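Local atomic coordinates of 2,3-dihydroxy-2,3-dihydrophenylpropionate dehydrogenase (Pseudomonas sp. MC1, PDB entry 5XTF), a protein that catalyses the NAD-dependent oxidation of naphthalene cis-dihydrodiol to 1,2-dihydroxynaphthalene. Residues S42-G47 with D69-V74. Sequence-based numbering, arbitrary orientation.
Sequences SFKLAG and DALEIV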
ATOM      1  N   SER B  42      -0.744 -30.992   2.597  1.00 27.44           N
ATOM      2  CA  SER B  42      -1.951 -30.450   1.982  1.00 25.24           C
ATOM      3  C   SER B  42      -1.997 -30.728   0.486  1.00 25.49           C
ATOM      4  O   SER B  42      -3.059 -31.058  -0.058  1.00 26.68           O
ATOM      5  CB  SER B  42      -2.048 -28.952   2.250  1.00 28.09           C
ATOM      6  OG  SER B  42      -2.605 -28.743   3.528  1.00 31.72           O
ATOM      7  N   PHE B  43      -0.872 -30.559  -0.206  1.00 25.58           N
ATOM      8  CA  PHE B  43      -0.885 -30.769  -1.647  1.00 24.77           C
ATOM      9  C   PHE B  43      -0.978 -32.255  -1.971  1.00 28.07           C
ATOM     10  O   PHE B  43      -1.678 -32.652  -2.916  1.00 27.64           O
ATOM     11  CB  PHE B  43       0.351 -30.130  -2.289  1.00 25.28           C
ATOM     12  CG  PHE B  43       0.201 -28.647  -2.571  1.00 28.34           C
ATOM     13  CD1 PHE B  43       0.534 -27.695  -1.610  1.00 28.97           C
ATOM     14  CD2 PHE B  43      -0.270 -28.201  -3.801  1.00 30.92           C
ATOM     15  CE1 PHE B  43       0.395 -26.308  -1.869  1.00 23.79           C
ATOM     16  CE2 PHE B  43      -0.405 -26.813  -4.065  1.00 30.79           C
ATOM     17  CZ  PHE B  43      -0.077 -25.879  -3.093  1.00 19.64           C
ATOM     18  N   LYS B  44      -0.302 -33.094  -1.182  1.00 28.43           N
ATOM     19  CA  LYS B  44      -0.480 -34.541  -1.328  1.00 27.41           C
ATOM     20  C   LYS B  44      -1.939 -34.927  -1.149  1.00 29.94           C
ATOM     21  O   LYS B  44      -2.479 -35.722  -1.921  1.00 34.08           O
ATOM     22  CB  LYS B  44       0.387 -35.288  -0.318  1.00 27.23           C
ATOM     23  CG  LYS B  44       0.710 -36.702  -0.720  1.00 34.72           C
ATOM     24  CD  LYS B  44       1.859 -36.722  -1.702  1.00 38.46           C
ATOM     25  CE  LYS B  44       2.099 -38.132  -2.200  1.00 34.66           C
ATOM     26  NZ  LYS B  44       0.981 -38.585  -3.072  1.00 39.14           N
ATOM     27  N   LEU B  45      -2.601 -34.351  -0.147  1.00 29.12           N
ATOM     28  CA  LEU B  45      -4.000 -34.682   0.093  1.00 31.95           C
ATOM     29  C   LEU B  45      -4.895 -34.215  -1.055  1.00 35.10           C
ATOM     30  O   LEU B  45      -5.874 -34.893  -1.389  1.00 36.68           O
ATOM     31  CB  LEU B  45      -4.443 -34.080   1.427  1.00 32.76           C
ATOM     32  CG  LEU B  45      -5.823 -34.448   1.956  1.00 39.69           C
ATOM     33  CD1 LEU B  45      -5.961 -35.964   2.080  1.00 35.18           C
ATOM     34  CD2 LEU B  45      -6.067 -33.737   3.288  1.00 36.12           C
ATOM     35  N   ALA B  46      -4.558 -33.090  -1.694  1.00 30.50           N
ATOM     36  CA  ALA B  46      -5.313 -32.581  -2.832  1.00 23.08           C
ATOM     37  C   ALA B  46      -5.019 -33.325  -4.128  1.00 28.39           C
ATOM     38  O   ALA B  46      -5.672 -33.051  -5.138  1.00 33.42           O
ATOM     39  CB  ALA B  46      -5.033 -31.081  -3.024  1.00 23.77           C
ATOM     40  N   GLY B  47      -4.056 -34.245  -4.140  1.00 32.85           N
ATOM     41  CA  GLY B  47      -3.830 -35.097  -5.284  1.00 29.20           C
ATOM     42  C   GLY B  47      -2.585 -34.811  -6.089  1.00 30.08           C
ATOM     43  O   GLY B  47      -2.414 -35.420  -7.150  1.00 35.93           O
ATOM     44  N   ASP B  69       7.631 -43.651  -0.126  1.00 39.16           N
ATOM     45  CA  ASP B  69       8.427 -43.236  -1.275  1.00 37.65           C
ATOM     46  C   ASP B  69       7.607 -42.491  -2.312  1.00 34.48           C
ATOM     47  O   ASP B  69       8.084 -42.302  -3.440  1.00 31.60           O
ATOM     48  CB  ASP B  69       9.097 -44.453  -1.914  1.00 44.48           C
ATOM     49  CG  ASP B  69      10.478 -44.687  -1.371  1.00 52.23           C
ATOM     50  OD1 ASP B  69      11.175 -43.681  -1.086  1.00 53.60           O
ATOM     51  OD2 ASP B  69      10.856 -45.870  -1.217  1.00 53.91           O
ATOM     52  N   ALA B  70       6.380 -42.072  -1.963  1.00 30.67           N
ATOM     53  CA  ALA B  70       5.563 -41.311  -2.905  1.00 35.62           C
ATOM     54  C   ALA B  70       6.183 -39.946  -3.230  1.00 36.04           C
ATOM     55  O   ALA B  70       5.945 -39.410  -4.321  1.00 34.18           O
ATOM     56  CB  ALA B  70       4.143 -41.152  -2.361  1.00 27.18           C
ATOM     57  N   LEU B  71       6.988 -39.383  -2.325  1.00 31.37           N
ATOM     58  CA  LEU B  71       7.597 -38.082  -2.557  1.00 31.98           C
ATOM     59  C   LEU B  71       8.959 -38.242  -3.210  1.00 34.43           C
ATOM     60  O   LEU B  71       9.588 -39.301  -3.161  1.00 34.26           O
ATOM     61  CB  LEU B  71       7.762 -37.291  -1.258  1.00 29.74           C
ATOM     62  CG  LEU B  71       6.526 -37.176  -0.378  1.00 33.55           C
ATOM     63  CD1 LEU B  71       6.846 -36.370   0.853  1.00 28.57           C
ATOM     64  CD2 LEU B  71       5.358 -36.573  -1.141  1.00 28.65           C
ATOM     65  N   GLU B  72       9.404 -37.168  -3.837  1.00 33.28           N
ATOM     66  CA  GLU B  72      10.786 -37.019  -4.248  1.00 30.53           C
ATOM     67  C   GLU B  72      11.393 -36.018  -3.284  1.00 31.28           C
ATOM     68  O   GLU B  72      10.864 -34.915  -3.132  1.00 32.62           O
ATOM     69  CB  GLU B  72      10.878 -36.534  -5.693  1.00 28.53           C
ATOM     70  CG  GLU B  72      12.252 -36.671  -6.321  1.00 36.42           C
ATOM     71  CD  GLU B  72      12.720 -38.127  -6.414  1.00 37.19           C
ATOM     72  OE1 GLU B  72      11.877 -39.032  -6.636  1.00 40.61           O
ATOM     73  OE2 GLU B  72      13.934 -38.367  -6.275  1.00 44.04           O
ATOM     74  N   ILE B  73      12.465 -36.403  -2.606  1.00 28.22           N
ATOM     75  CA  ILE B  73      13.026 -35.612  -1.518  1.00 28.62           C
ATOM     76  C   ILE B  73      14.496 -35.353  -1.802  1.00 30.47           C
ATOM     77  O   ILE B  73      15.235 -36.265  -2.179  1.00 34.65           O
ATOM     78  CB  ILE B  73      12.842 -36.306  -0.154  1.00 26.05           C
ATOM     79  CG1 ILE B  73      11.356 -36.563   0.114  1.00 32.26           C
ATOM     80  CG2 ILE B  73      13.474 -35.480   0.972  1.00 24.70           C
ATOM     81  CD1 ILE B  73      11.070 -37.403   1.359  1.00 34.86           C
ATOM     82  N   VAL B  74      14.905 -34.102  -1.653  1.00 30.51           N
ATOM     83  CA  VAL B  74      16.302 -33.697  -1.707  1.00 29.92           C
ATOM     84  C   VAL B  74      16.633 -33.076  -0.359  1.00 30.03           C
ATOM     85  O   VAL B  74      15.867 -32.244   0.145  1.00 28.43           O
ATOM     86  CB  VAL B  74      16.566 -32.694  -2.847  1.00 28.06           C
ATOM     87  CG1 VAL B  74      17.962 -32.145  -2.751  1.00 32.69           C
ATOM     88  CG2 VAL B  74      16.323 -33.331  -4.203  1.00 32.77           C
TER
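K44, on the last turn of helix 34-46, meets A70 and L71 with its hydrocarbon chain, a worked example of a lysine packing through its methylenes. K44 CB starts toward the turn that leads into strand 72-75 but stays 5.2 Å from L71 CD2, and K44 CG is still 4.7 Å from L71 CD2. With CG anti to the backbone N (chi1 -157°) and a bend at chi2, the chain runs across the leucine branch. K44 CD makes the closest approach, 3.5 Å from L71 CD2; K44 CE rests against two methyls, 3.8 Å from L71 CD2 and 3.7 Å from A70 CB. A second bend, at chi4, leaves K44 NZ 4.1 Å from A70 CB. L71 also packs on V50 of strand 49-54, while K44 touches F67 of helix 57-67. The contact joins the end of the first Rossmann helix to the entry of strand 72-75, one of two edge strands of the chain's parallel sheet. An alanine at K44 would lack CG through NZ and is likely to leave the A70 methyl and L71 CD2 without cover from this helix. Attachment is by van der Waals contact of methylenes with methyls, and the ammonium makes no polar bond to either residue.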